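Local coordinates for hypothetical lipoprotein ymcC (Escherichia coli K12, PDB 2IN5) that is of unknown function but, as a lipoprotein of the group 4 capsule family, probably takes part in making or exporting capsule polysaccharide at the cell envelope, at residues A[36-41]-A[193-198]; A[41-46]-A[187-192]; A[47-52]-A[59-64]; A[71-76]-A[174-179]; A[143-148]-A[168-173]. All blocks are in the same frame, centred on the assembly; numbering follows the deposited sequence.

Contact 1. Residues A[36-41]-A[193-198]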
# COMPACT_ATOMS: atom_id res chain seq x y z
N THR A 36 7.01 -14.52 1.83
CA THR A 36 6.64 -14.57 3.23
C THR A 36 7.89 -14.38 4.06
O THR A 36 8.99 -14.40 3.53
CB THR A 36 5.93 -15.90 3.59
OG1 THR A 36 6.78 -17.01 3.26
CG2 THR A 36 4.63 -16.03 2.80
N MSE A 37 7.71 -14.22 5.36
CA MSE A 37 8.83 -13.97 6.25
C MSE A 37 8.58 -14.41 7.71
O MSE A 37 7.44 -14.48 8.17
CB MSE A 37 9.11 -12.47 6.20
CG MSE A 37 10.12 -11.94 7.19
SE MSE A 37 9.49 -10.29 8.01
CE MSE A 37 9.48 -9.17 6.44
N TYR A 38 9.66 -14.71 8.43
CA TYR A 38 9.57 -15.07 9.84
C TYR A 38 10.07 -13.85 10.59
O TYR A 38 11.21 -13.43 10.39
CB TYR A 38 10.45 -16.28 10.18
CG TYR A 38 9.78 -17.61 9.91
CD1 TYR A 38 10.49 -18.68 9.37
CD2 TYR A 38 8.41 -17.78 10.13
CE1 TYR A 38 9.86 -19.89 9.06
CE2 TYR A 38 7.78 -18.99 9.83
CZ TYR A 38 8.51 -20.03 9.29
OH TYR A 38 7.87 -21.20 8.96
N LEU A 39 9.22 -13.28 11.43
CA LEU A 39 9.59 -12.10 12.19
C LEU A 39 9.85 -12.44 13.65
O LEU A 39 9.14 -13.23 14.25
CB LEU A 39 8.47 -11.05 12.12
CG LEU A 39 8.62 -9.87 13.09
CD1 LEU A 39 9.91 -9.12 12.77
CD2 LEU A 39 7.43 -8.92 12.98
N ARG A 40 10.88 -11.82 14.22
CA ARG A 40 11.20 -12.04 15.61
C ARG A 40 11.51 -10.68 16.24
O ARG A 40 12.44 -9.99 15.82
CB ARG A 40 12.41 -12.98 15.74
CG ARG A 40 12.89 -13.20 17.16
CD ARG A 40 12.68 -14.63 17.62
NE ARG A 40 13.34 -15.58 16.73
CZ ARG A 40 13.25 -16.90 16.85
NH1 ARG A 40 12.51 -17.43 17.82
NH2 ARG A 40 13.88 -17.69 15.99
N LEU A 41 10.72 -10.29 17.23
CA LEU A 41 10.93 -9.02 17.90
C LEU A 41 11.40 -9.24 19.33
O LEU A 41 10.85 -10.07 20.05
CB LEU A 41 9.64 -8.20 17.93
CG LEU A 41 9.16 -7.74 16.56
CD1 LEU A 41 7.77 -7.15 16.68
CD2 LEU A 41 10.13 -6.74 15.98
N THR A 193 13.59 -13.46 8.47
CA THR A 193 14.04 -14.52 7.58
C THR A 193 13.05 -14.58 6.42
O THR A 193 11.86 -14.81 6.61
CB THR A 193 14.09 -15.90 8.31
OG1 THR A 193 15.03 -15.83 9.39
CG2 THR A 193 14.53 -17.00 7.36
N PHE A 194 13.56 -14.34 5.22
CA PHE A 194 12.71 -14.33 4.03
C PHE A 194 12.70 -15.70 3.40
O PHE A 194 13.70 -16.15 2.85
CB PHE A 194 13.22 -13.26 3.08
CG PHE A 194 13.37 -11.93 3.72
CD1 PHE A 194 14.45 -11.67 4.55
CD2 PHE A 194 12.38 -10.97 3.59
CE1 PHE A 194 14.55 -10.47 5.24
CE2 PHE A 194 12.47 -9.76 4.28
CZ PHE A 194 13.55 -9.51 5.10
N LEU A 195 11.55 -16.35 3.48
CA LEU A 195 11.36 -17.71 3.00
C LEU A 195 11.32 -17.96 1.51
O LEU A 195 11.91 -18.92 1.03
CB LEU A 195 10.09 -18.31 3.62
CG LEU A 195 10.01 -18.52 5.14
CD1 LEU A 195 11.24 -19.26 5.66
CD2 LEU A 195 9.90 -17.18 5.81
N LYS A 196 10.61 -17.12 0.77
CA LYS A 196 10.52 -17.35 -0.66
C LYS A 196 11.74 -16.80 -1.37
O LYS A 196 12.01 -15.60 -1.34
CB LYS A 196 9.25 -16.73 -1.21
CG LYS A 196 9.09 -16.90 -2.68
CD LYS A 196 7.71 -16.48 -3.10
CE LYS A 196 7.64 -16.46 -4.58
NZ LYS A 196 8.24 -17.73 -5.06
N PRO A 197 12.51 -17.69 -2.01
CA PRO A 197 13.73 -17.36 -2.75
C PRO A 197 13.43 -16.76 -4.11
O PRO A 197 12.53 -17.21 -4.80
CB PRO A 197 14.44 -18.70 -2.85
CG PRO A 197 13.29 -19.64 -3.03
CD PRO A 197 12.30 -19.15 -2.00
N ALA A 198 14.20 -15.75 -4.50
CA ALA A 198 14.02 -15.10 -5.80
C ALA A 198 15.00 -15.69 -6.83
O ALA A 198 16.18 -15.90 -6.54
CB ALA A 198 14.23 -13.59 -5.67
O HOH W 1 10.14 -13.89 1.11
O HOH W 2 13.56 -14.92 12.20
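Met-37 pairs with Phe-194 without hydrogen bonds, and Tyr-38 with Thr-193 through two of them, where strand 36-41 runs antiparallel to the end of strand 189-194. This beta pairing joins the first strand of the mostly beta fold to the last. Tyr-38 N reaches Thr-193 O at 2.9 Å, and Thr-193 N returns the bond to Tyr-38 O. Beyond Phe-194 the strand ends, but Leu-195 N still bonds to Thr-36 O at 3.2 Å. A water donates to the same oxygen and accepts from Lys-196 N.

Leu-195 carries one face. Its CG is anti to the carbonyl carbon (chi1 -64°), and this puts CD2 over one face of the Tyr-38 ring, 4.2 Å from the centroid, as a CH-pi contact. CD1 lies 3.7 Å from Tyr-38 CE1. Behind it, Leu-195 CB rests against Thr-36 OG1. With an alanine here, CB would remain, but that face of Tyr-38 is likely to lose its methyl cover and the ring to turn more freely. Arg-46 makes a cation-pi contact with the same ring, and Ile-140 packs on Leu-195.

On the other face, Met-37, a selenomethionine, lies alongside Phe-194 in a Met-aromatic contact. SE sits obliquely, 5.4 Å from the ring centroid. CE turns in to touch Phe-194 CE2 at 3.7 Å.

Contact 2. Residues A[41-46]-A[187-192]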
# COMPACT_ATOMS: atom_id res chain seq x y z
N LEU A 41 10.72 -10.29 17.23
CA LEU A 41 10.93 -9.02 17.90
C LEU A 41 11.40 -9.24 19.33
O LEU A 41 10.85 -10.07 20.05
CB LEU A 41 9.64 -8.20 17.93
CG LEU A 41 9.16 -7.74 16.56
CD1 LEU A 41 7.77 -7.15 16.68
CD2 LEU A 41 10.13 -6.74 15.98
N ASN A 42 12.43 -8.49 19.72
CA ASN A 42 13.00 -8.59 21.05
C ASN A 42 13.32 -10.02 21.44
O ASN A 42 13.01 -10.44 22.55
CB ASN A 42 12.04 -8.01 22.09
CG ASN A 42 11.81 -6.54 21.91
OD1 ASN A 42 12.73 -5.73 22.06
ND2 ASN A 42 10.58 -6.17 21.59
N GLU A 43 13.95 -10.76 20.53
CA GLU A 43 14.31 -12.15 20.83
C GLU A 43 13.05 -12.90 21.28
O GLU A 43 13.13 -13.92 21.95
CB GLU A 43 15.35 -12.20 21.95
CG GLU A 43 16.56 -11.28 21.79
CD GLU A 43 17.67 -11.87 20.92
OE1 GLU A 43 18.72 -11.21 20.76
OE2 GLU A 43 17.49 -13.00 20.40
N GLY A 44 11.89 -12.37 20.92
CA GLY A 44 10.64 -13.00 21.31
C GLY A 44 10.32 -14.23 20.49
O GLY A 44 11.22 -14.98 20.08
N GLN A 45 9.04 -14.45 20.26
CA GLN A 45 8.58 -15.60 19.51
C GLN A 45 8.42 -15.30 18.02
O GLN A 45 7.95 -14.24 17.63
CB GLN A 45 7.25 -16.09 20.08
CG GLN A 45 6.74 -17.36 19.45
CD GLN A 45 7.68 -18.54 19.68
OE1 GLN A 45 7.61 -19.54 18.97
NE2 GLN A 45 8.55 -18.42 20.68
N ARG A 46 8.82 -16.26 17.20
CA ARG A 46 8.73 -16.12 15.76
C ARG A 46 7.29 -16.08 15.27
O ARG A 46 6.47 -16.91 15.66
CB ARG A 46 9.45 -17.29 15.10
CG ARG A 46 9.11 -17.46 13.64
CD ARG A 46 9.14 -18.92 13.25
NE ARG A 46 10.50 -19.45 13.15
CZ ARG A 46 10.80 -20.64 12.65
NH1 ARG A 46 9.83 -21.44 12.21
NH2 ARG A 46 12.07 -21.04 12.58
N VAL A 187 18.42 -0.28 20.04
CA VAL A 187 17.36 -0.82 20.88
C VAL A 187 16.30 -1.56 20.06
O VAL A 187 16.09 -1.25 18.88
CB VAL A 187 16.64 0.32 21.68
CG1 VAL A 187 17.66 1.10 22.51
CG2 VAL A 187 15.92 1.25 20.71
N ILE A 188 15.63 -2.52 20.69
CA ILE A 188 14.57 -3.33 20.08
C ILE A 188 15.03 -4.16 18.88
O ILE A 188 14.70 -3.87 17.73
CB ILE A 188 13.38 -2.46 19.65
CG1 ILE A 188 12.87 -1.67 20.85
CG2 ILE A 188 12.25 -3.36 19.13
CD1 ILE A 188 11.75 -0.70 20.52
N PRO A 189 15.77 -5.25 19.14
CA PRO A 189 16.27 -6.14 18.09
C PRO A 189 15.19 -6.78 17.25
O PRO A 189 14.16 -7.23 17.76
CB PRO A 189 17.12 -7.14 18.87
CG PRO A 189 16.43 -7.22 20.18
CD PRO A 189 16.08 -5.79 20.48
N VAL A 190 15.44 -6.80 15.95
CA VAL A 190 14.51 -7.35 14.99
C VAL A 190 15.23 -8.40 14.15
O VAL A 190 16.34 -8.18 13.68
CB VAL A 190 13.98 -6.24 14.06
CG1 VAL A 190 13.01 -6.82 13.05
CG2 VAL A 190 13.31 -5.16 14.89
N GLU A 191 14.59 -9.55 13.98
CA GLU A 191 15.16 -10.65 13.19
C GLU A 191 14.16 -11.00 12.09
O GLU A 191 12.98 -11.18 12.37
CB GLU A 191 15.40 -11.88 14.06
CG GLU A 191 16.45 -11.72 15.14
CD GLU A 191 16.65 -12.99 15.95
OE1 GLU A 191 16.90 -14.06 15.34
OE2 GLU A 191 16.55 -12.93 17.20
N MSE A 192 14.64 -11.08 10.86
CA MSE A 192 13.77 -11.41 9.74
C MSE A 192 14.39 -12.46 8.83
O MSE A 192 15.57 -12.37 8.47
CB MSE A 192 13.46 -10.16 8.93
CG MSE A 192 12.81 -9.06 9.74
SE MSE A 192 12.21 -7.60 8.64
CE MSE A 192 13.89 -6.64 8.59
O HOH W 3 14.37 -10.57 17.77
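Leu-41 holds CG anti to its carbonyl carbon (chi1 -66°), and with chi2 extended this swings CD2 to within 3.7 Å of Val-190 CG2. The two side chains lie side by side and point the same way. Asn-42 has a similar first torsion (chi1 -65°), which carries its amide over the start of the other segment. There Asn-42 OD1 lies 3.6 Å from Ile-188 CA and 3.7 Å from Pro-189 CD. The proline ring also packs its CG on Asn-42 CA. Asn-42 N donates to Pro-189 O at 2.9 Å.

Glu-43 bends at chi2 and brings OE2 to 3.3 Å from Glu-191 OE2. Both are acceptors, so this is a meeting of like charges and not a bond. The carboxylate planes stand 69° apart. Such closeness would probably favour a proton on one of them. Glu-43 N donates a hydrogen bond to a water, 2.8 Å from N to the water oxygen, and Arg-40 packs on Glu-191.

Asn-42 and Glu-43 both have positive phi. They are the central residues of a type I' turn from Leu-41 to Gly-44, part of the hairpin connection between antiparallel strands 36-41 and 47-55.

Contact 3. Residues A[47-52]-A[59-64]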
# COMPACT_ATOMS: atom_id res chain seq x y z
N ILE A 47 6.98 -15.12 14.41
CA ILE A 47 5.63 -15.02 13.85
C ILE A 47 5.73 -15.01 12.33
O ILE A 47 6.73 -14.56 11.76
CB ILE A 47 4.89 -13.74 14.29
CG1 ILE A 47 5.50 -12.52 13.61
CG2 ILE A 47 4.99 -13.57 15.81
CD1 ILE A 47 4.67 -11.29 13.76
N PHE A 48 4.68 -15.51 11.69
CA PHE A 48 4.61 -15.59 10.24
C PHE A 48 3.99 -14.32 9.67
O PHE A 48 2.91 -13.91 10.08
CB PHE A 48 3.78 -16.80 9.83
CG PHE A 48 3.96 -17.20 8.40
CD1 PHE A 48 5.19 -17.68 7.96
CD2 PHE A 48 2.92 -17.10 7.50
CE1 PHE A 48 5.37 -18.05 6.64
CE2 PHE A 48 3.09 -17.47 6.17
CZ PHE A 48 4.32 -17.95 5.74
N VAL A 49 4.68 -13.72 8.70
CA VAL A 49 4.22 -12.49 8.05
C VAL A 49 4.19 -12.70 6.53
O VAL A 49 5.01 -13.43 5.99
CB VAL A 49 5.17 -11.32 8.42
CG1 VAL A 49 4.76 -10.05 7.72
CG2 VAL A 49 5.18 -11.10 9.92
N VAL A 50 3.25 -12.07 5.84
CA VAL A 50 3.13 -12.24 4.41
C VAL A 50 3.33 -10.90 3.68
O VAL A 50 3.08 -9.84 4.25
CB VAL A 50 1.74 -12.84 4.06
CG1 VAL A 50 0.64 -11.90 4.50
CG2 VAL A 50 1.63 -13.11 2.58
N LEU A 51 3.81 -10.93 2.43
CA LEU A 51 4.02 -9.70 1.68
C LEU A 51 2.72 -9.35 1.00
O LEU A 51 2.31 -10.01 0.04
CB LEU A 51 5.13 -9.85 0.62
CG LEU A 51 5.36 -8.69 -0.37
CD1 LEU A 51 5.66 -7.38 0.37
CD2 LEU A 51 6.53 -9.06 -1.28
N GLY A 52 2.07 -8.32 1.50
CA GLY A 52 0.80 -7.90 0.94
C GLY A 52 0.95 -7.14 -0.37
O GLY A 52 0.27 -7.45 -1.34
N SER A 59 8.42 -2.71 0.33
CA SER A 59 7.70 -3.96 0.58
C SER A 59 6.88 -3.86 1.85
O SER A 59 7.44 -3.64 2.93
CB SER A 59 8.68 -5.12 0.70
OG SER A 59 9.38 -5.35 -0.51
N LYS A 60 5.57 -4.03 1.75
CA LYS A 60 4.72 -3.96 2.95
C LYS A 60 4.25 -5.35 3.38
O LYS A 60 3.42 -5.96 2.72
CB LYS A 60 3.50 -3.08 2.70
CG LYS A 60 3.78 -1.59 2.75
CD LYS A 60 4.38 -1.07 1.47
CE LYS A 60 4.55 0.44 1.55
NZ LYS A 60 3.27 1.11 1.90
N TRP A 61 4.78 -5.82 4.51
CA TRP A 61 4.44 -7.13 5.06
C TRP A 61 3.34 -7.05 6.12
O TRP A 61 3.37 -6.19 7.00
CB TRP A 61 5.68 -7.77 5.66
CG TRP A 61 6.87 -7.72 4.76
CD1 TRP A 61 7.66 -6.63 4.50
CD2 TRP A 61 7.41 -8.79 3.97
NE1 TRP A 61 8.65 -6.95 3.61
CE2 TRP A 61 8.53 -8.28 3.27
CE3 TRP A 61 7.07 -10.13 3.80
CZ2 TRP A 61 9.30 -9.06 2.40
CZ3 TRP A 61 7.83 -10.92 2.93
CH2 TRP A 61 8.94 -10.38 2.25
N LEU A 62 2.37 -7.96 6.04
CA LEU A 62 1.25 -7.98 6.96
C LEU A 62 1.21 -9.21 7.85
O LEU A 62 1.38 -10.33 7.37
CB LEU A 62 -0.04 -7.91 6.16
CG LEU A 62 -0.21 -6.64 5.33
CD1 LEU A 62 -1.33 -6.82 4.34
CD2 LEU A 62 -0.46 -5.47 6.26
N SER A 63 0.95 -9.02 9.14
CA SER A 63 0.87 -10.15 10.06
C SER A 63 -0.59 -10.59 10.21
O SER A 63 -1.47 -10.09 9.51
CB SER A 63 1.42 -9.76 11.43
OG SER A 63 0.53 -8.90 12.09
N GLN A 64 -0.84 -11.54 11.11
CA GLN A 64 -2.19 -12.03 11.35
C GLN A 64 -3.03 -10.99 12.10
O GLN A 64 -4.23 -10.87 11.87
CB GLN A 64 -2.16 -13.34 12.14
CG GLN A 64 -3.50 -14.05 12.21
CD GLN A 64 -3.49 -15.24 13.15
OE1 GLN A 64 -2.65 -16.13 13.04
NE2 GLN A 64 -4.44 -15.27 14.09
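Leu-51 lies over the indole of Trp-61 at the apolar centre. Leu-51 CB is 3.9 Å from the centroid of the six-membered ring, over its face, in a CH-pi contact. Leu-51 CD1 covers the middle of the ring system on one face. Trp-61 holds CG anti to its carbonyl carbon (chi1 -48°), which lays the indole back across Leu-51. Val-49 crosses the tryptophan at about a right angle. Its CG1 presses on Trp-61 CB at 3.2 Å, a tight fit. Met-37 of strand 36-41, on the far side of strand 47-55, also packs on the indole.

Val-50 and Leu-62 lie on the opposite face of the sheet, where Val-9 and Arg-13 of helix 8-18 pack on Leu-62. Leu-62 CD1 comes to 4.2 Å from Gly-52 CA, and a beta carbon on that glycine would run into it.

The two segments are the arms of a beta hairpin, strands 47-55 and 58-62. Val-50 N gives an almost straight bond to Leu-62 O (3.0 Å, 177°). Leu-62 N returns a shorter one of 2.7 Å to Val-50 O. Gly-52 N donates to Lys-60 O at 3.0 Å.

The polar ends find partners further out. Trp-61 NE1 bonds to Thr-71 OG1, and Ser-63 OG to Ala-67 N. Lys-60 NZ forms a salt bridge with Glu-55. Ser-59 OG is hydrogen-bonded to Gln-5 OE1 of the second subunit.

Contact 4. Residues A[71-76]-A[174-179]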
# COMPACT_ATOMS: atom_id res chain seq x y z
N THR A 71 9.81 -2.55 4.49
CA THR A 71 11.23 -2.78 4.30
C THR A 71 11.67 -2.60 2.86
O THR A 71 10.86 -2.43 1.96
CB THR A 71 11.59 -4.24 4.68
OG1 THR A 71 11.07 -5.11 3.67
CG2 THR A 71 11.02 -4.63 6.03
N HIS A 72 12.97 -2.61 2.68
CA HIS A 72 13.55 -2.59 1.36
C HIS A 72 14.80 -3.44 1.46
O HIS A 72 15.77 -3.08 2.14
CB HIS A 72 13.90 -1.21 0.84
CG HIS A 72 14.46 -1.26 -0.55
ND1 HIS A 72 15.79 -1.57 -0.79
CD2 HIS A 72 13.86 -1.24 -1.76
CE1 HIS A 72 15.97 -1.73 -2.08
NE2 HIS A 72 14.81 -1.54 -2.69
N ASN A 73 14.76 -4.58 0.79
CA ASN A 73 15.85 -5.54 0.80
C ASN A 73 16.42 -5.81 2.19
O ASN A 73 17.62 -5.61 2.45
CB ASN A 73 16.97 -5.11 -0.14
CG ASN A 73 17.71 -6.31 -0.71
OD1 ASN A 73 17.11 -7.35 -0.95
ND2 ASN A 73 19.02 -6.16 -0.95
N GLY A 74 15.54 -6.27 3.08
CA GLY A 74 15.93 -6.62 4.44
C GLY A 74 16.07 -5.48 5.42
O GLY A 74 16.13 -5.71 6.63
N ARG A 75 16.13 -4.25 4.91
CA ARG A 75 16.27 -3.07 5.77
C ARG A 75 14.91 -2.63 6.28
O ARG A 75 13.96 -2.46 5.51
CB ARG A 75 16.89 -1.90 4.99
CG ARG A 75 17.09 -0.65 5.84
CD ARG A 75 18.19 -0.84 6.87
NE ARG A 75 19.51 -0.78 6.26
CZ ARG A 75 20.66 -0.87 6.92
NH1 ARG A 75 20.68 -1.04 8.23
NH2 ARG A 75 21.81 -0.77 6.25
N LEU A 76 14.82 -2.43 7.59
CA LEU A 76 13.58 -1.98 8.20
C LEU A 76 13.48 -0.47 8.06
O LEU A 76 14.36 0.27 8.52
CB LEU A 76 13.53 -2.38 9.67
CG LEU A 76 12.18 -2.09 10.32
CD1 LEU A 76 11.09 -2.90 9.62
CD2 LEU A 76 12.25 -2.43 11.79
N GLY A 174 21.40 -10.90 -4.90
CA GLY A 174 21.56 -9.69 -4.13
C GLY A 174 20.44 -9.57 -3.11
O GLY A 174 20.45 -8.67 -2.27
N GLN A 175 19.48 -10.48 -3.17
CA GLN A 175 18.36 -10.48 -2.23
C GLN A 175 18.80 -10.88 -0.83
O GLN A 175 19.48 -11.87 -0.66
CB GLN A 175 17.26 -11.45 -2.69
CG GLN A 175 16.21 -11.69 -1.59
CD GLN A 175 15.23 -12.81 -1.92
OE1 GLN A 175 15.62 -13.89 -2.34
NE2 GLN A 175 13.94 -12.55 -1.70
N VAL A 176 18.40 -10.09 0.16
CA VAL A 176 18.73 -10.39 1.55
C VAL A 176 17.76 -11.51 1.96
O VAL A 176 16.55 -11.39 1.75
CB VAL A 176 18.52 -9.13 2.43
CG1 VAL A 176 18.59 -9.48 3.92
CG2 VAL A 176 19.59 -8.09 2.09
N ARG A 177 18.29 -12.60 2.51
CA ARG A 177 17.45 -13.72 2.92
C ARG A 177 17.26 -13.78 4.42
O ARG A 177 16.40 -14.50 4.93
CB ARG A 177 18.03 -15.05 2.42
CG ARG A 177 18.02 -15.23 0.92
CD ARG A 177 16.63 -15.06 0.32
NE ARG A 177 15.65 -16.04 0.78
CZ ARG A 177 15.64 -17.33 0.44
NH1 ARG A 177 16.56 -17.81 -0.39
NH2 ARG A 177 14.70 -18.12 0.91
N GLN A 178 18.08 -13.03 5.13
CA GLN A 178 18.00 -12.99 6.58
C GLN A 178 18.66 -11.71 7.05
O GLN A 178 19.63 -11.26 6.45
CB GLN A 178 18.70 -14.20 7.21
CG GLN A 178 18.64 -14.18 8.73
CD GLN A 178 19.16 -15.46 9.37
OE1 GLN A 178 20.33 -15.55 9.74
NE2 GLN A 178 18.28 -16.44 9.51
N SER A 179 18.13 -11.11 8.11
CA SER A 179 18.72 -9.88 8.61
C SER A 179 18.52 -9.75 10.11
O SER A 179 17.54 -10.24 10.66
CB SER A 179 18.07 -8.69 7.91
OG SER A 179 16.70 -8.59 8.26
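Asn-73 and Val-176 cross obliquely, the amide of one against a methyl branch of the other. Val-176 CG2 sits 3.6 Å from Asn-73 ND2 and 3.2 Å from the backbone Asn-73 O. The other branch, CG1, points at Gly-74 and stops 3.9 Å from its CA. A beta carbon on Gly-74 would strike that methyl, and the positive phi there also favours glycine.

With chi1 at -150°, Asn-73 throws its amide beside its own carbonyl carbon and across to the backbone of 174-176. Both ends of the amide are used. Asn-73 ND2 donates to Gly-174 O at 3.2 Å in a nearly straight bond (173°), with the oxygen lying in the amide plane. Asn-73 OD1 accepts from Val-176 N, also at 3.2 Å, but this donor comes from 42° above the plane of the amide carbonyl. ND2 bonds to Leu-97 O as well. A leucine in its place would probably leave Val-176 N and the Gly-174 carbonyl without these mates. His-3 of the second subunit packs on the asparagine.

Asn-73 and Gly-74 are the central residues of a type I' turn between strands 68-72 and 75-80, a tight beta hairpin. His-72 and Arg-75 close it with two backbone bonds. Gly-74 O accepts from Gln-181 NE2. Ser-179 OG is 3.4 Å from Gly-74 O, a weak and unsettled bond.

The chemistry is that of a buried turn packed against the start of strand 176-182 and the loop before it. No beta bridge joins the segments here. One primary amide, as donor and acceptor, gives two buried backbone groups of 174-179 a partner.

Contact 5. Residues A[143-148]-A[168-173]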
# COMPACT_ATOMS: atom_id res chain seq x y z
N ARG A 143 15.89 -25.45 2.24
CA ARG A 143 16.72 -25.28 1.06
C ARG A 143 17.98 -24.54 1.44
O ARG A 143 17.99 -23.73 2.37
CB ARG A 143 15.98 -24.50 -0.02
CG ARG A 143 15.10 -25.34 -0.91
CD ARG A 143 14.48 -24.44 -1.97
NE ARG A 143 15.48 -23.54 -2.53
CZ ARG A 143 16.51 -23.92 -3.27
NH1 ARG A 143 17.37 -23.02 -3.73
NH2 ARG A 143 16.67 -25.21 -3.57
N ASN A 144 19.05 -24.83 0.71
CA ASN A 144 20.32 -24.19 0.96
C ASN A 144 20.47 -22.94 0.12
O ASN A 144 20.04 -22.89 -1.04
CB ASN A 144 21.47 -25.13 0.66
CG ASN A 144 21.69 -26.13 1.76
OD1 ASN A 144 21.32 -25.89 2.91
ND2 ASN A 144 22.32 -27.25 1.42
N VAL A 145 21.08 -21.92 0.71
CA VAL A 145 21.33 -20.67 0.02
C VAL A 145 22.69 -20.09 0.43
O VAL A 145 22.97 -19.92 1.63
CB VAL A 145 20.18 -19.64 0.26
CG1 VAL A 145 20.00 -19.38 1.74
CG2 VAL A 145 20.47 -18.35 -0.48
N LEU A 146 23.54 -19.84 -0.56
CA LEU A 146 24.87 -19.27 -0.34
C LEU A 146 24.69 -17.79 -0.19
O LEU A 146 24.11 -17.14 -1.07
CB LEU A 146 25.79 -19.54 -1.53
CG LEU A 146 26.32 -20.96 -1.67
CD1 LEU A 146 27.25 -21.05 -2.87
CD2 LEU A 146 27.06 -21.34 -0.41
N CYS A 147 25.19 -17.25 0.91
CA CYS A 147 25.05 -15.83 1.21
C CYS A 147 26.36 -15.15 1.49
O CYS A 147 27.27 -15.76 2.04
CB CYS A 147 24.20 -15.60 2.46
SG CYS A 147 22.56 -16.33 2.48
N ASN A 148 26.45 -13.88 1.11
CA ASN A 148 27.62 -13.08 1.44
C ASN A 148 27.16 -12.50 2.77
O ASN A 148 26.09 -11.91 2.86
CB ASN A 148 27.83 -11.93 0.46
CG ASN A 148 28.24 -12.39 -0.92
OD1 ASN A 148 28.98 -13.36 -1.07
ND2 ASN A 148 27.77 -11.68 -1.94
N TRP A 168 22.38 -11.26 5.59
CA TRP A 168 22.76 -12.42 4.78
C TRP A 168 22.23 -12.24 3.37
O TRP A 168 21.03 -12.37 3.13
CB TRP A 168 22.17 -13.68 5.39
CG TRP A 168 22.91 -14.11 6.60
CD1 TRP A 168 23.96 -14.97 6.65
CD2 TRP A 168 22.66 -13.70 7.95
NE1 TRP A 168 24.38 -15.13 7.95
CE2 TRP A 168 23.59 -14.36 8.77
CE3 TRP A 168 21.72 -12.83 8.55
CZ2 TRP A 168 23.63 -14.19 10.16
CZ3 TRP A 168 21.76 -12.66 9.93
CH2 TRP A 168 22.70 -13.34 10.72
N VAL A 169 23.14 -11.98 2.44
CA VAL A 169 22.79 -11.73 1.04
C VAL A 169 23.02 -12.88 0.08
O VAL A 169 24.07 -13.52 0.11
CB VAL A 169 23.59 -10.51 0.50
CG1 VAL A 169 23.13 -10.17 -0.90
CG2 VAL A 169 23.43 -9.33 1.44
N ASP A 170 22.05 -13.13 -0.79
CA ASP A 170 22.17 -14.16 -1.80
C ASP A 170 23.25 -13.68 -2.77
O ASP A 170 23.03 -12.72 -3.51
CB ASP A 170 20.85 -14.34 -2.54
CG ASP A 170 20.91 -15.45 -3.57
OD1 ASP A 170 21.70 -15.35 -4.53
OD2 ASP A 170 20.15 -16.42 -3.41
N SER A 171 24.41 -14.34 -2.78
CA SER A 171 25.54 -13.96 -3.61
C SER A 171 25.33 -13.91 -5.13
O SER A 171 26.22 -13.51 -5.86
CB SER A 171 26.73 -14.89 -3.32
OG SER A 171 26.44 -16.22 -3.70
N ALA A 172 24.14 -14.33 -5.58
CA ALA A 172 23.79 -14.37 -7.00
C ALA A 172 22.70 -13.37 -7.40
O ALA A 172 22.71 -12.84 -8.51
CB ALA A 172 23.35 -15.78 -7.37
N THR A 173 21.75 -13.12 -6.50
CA THR A 173 20.67 -12.19 -6.81
C THR A 173 20.82 -10.86 -6.09
O THR A 173 20.41 -9.83 -6.61
CB THR A 173 19.31 -12.78 -6.42
OG1 THR A 173 19.26 -12.96 -5.00
CG2 THR A 173 19.09 -14.10 -7.11
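Trp-168 meets Cys-147 at the edge of its indole, where Cys-147 CB lies near the ring plane. Cys-147 SG, anti to its own carbonyl carbon, touches Trp-168 CB at 4.0 Å. Ser-171 CB comes obliquely from one side of the Asn-148 amide plane. It is 3.5 Å from Asn-148 OD1 and nearly as close to ND2. The third flat group is the Asp-170 carboxylate, whose OD2 rests 3.5 Å from Val-145 CG2.

These residues sit at the open end of the beta hairpin formed by strands 143-156 and 161-170. The short strand segments run at 118° to each other, well away from straight antiparallel. Cys-147 faces Asp-170 as a non-hydrogen-bonded pair, and Asn-148 faces Val-169 as a hydrogen-bonded one. Val-169 N donates to Asn-148 O at 3.0 Å. The return bond from Asn-148 N rests on a less certain position of Val-169 O. Past the strand end, Ser-171 N still reaches Leu-146 O at 3.3 Å.

Trp-168 NE1 is held by Glu-136 of strand 120-140, and Leu-138 of that strand packs on Trp-168. Val-169 packs on Val-176.

Asp-170 then shapes the turn that leaves the strand. Its CG is anti to the backbone N (chi1 -178°), and OD1 accepts hydrogen bonds from two backbone N-H groups. Ala-172 N takes the anti lone pair at 2.8 Å in an Asx turn. Thr-173 N approaches the same oxygen at 3.0 Å from above the carboxylate plane.

How the contacts relate
Contacts 1, 3 and 5 pair neighbouring antiparallel strands. Contact 2 continues the pairing of contact 1 into a turn, and contact 4 packs a hairpin turn on a strand that is not its neighbour. No ligand site links them. Contact 1 is the hub. Its centre lies about 9 Å from those of contacts 3 and 4 and about 13 Å from that of contact 2, with which it shares Leu-41. Met-37 CE touches Trp-61 CD2 at 3.2 Å, joining contacts 1 and 3. Arg-177 NE bonds to Phe-194 O, joining contacts 1 and 4. Contact 5 joins contact 4 through Arg-177 N and Trp-168 O. Contacts 1, 3 and 4 also touch the second subunit.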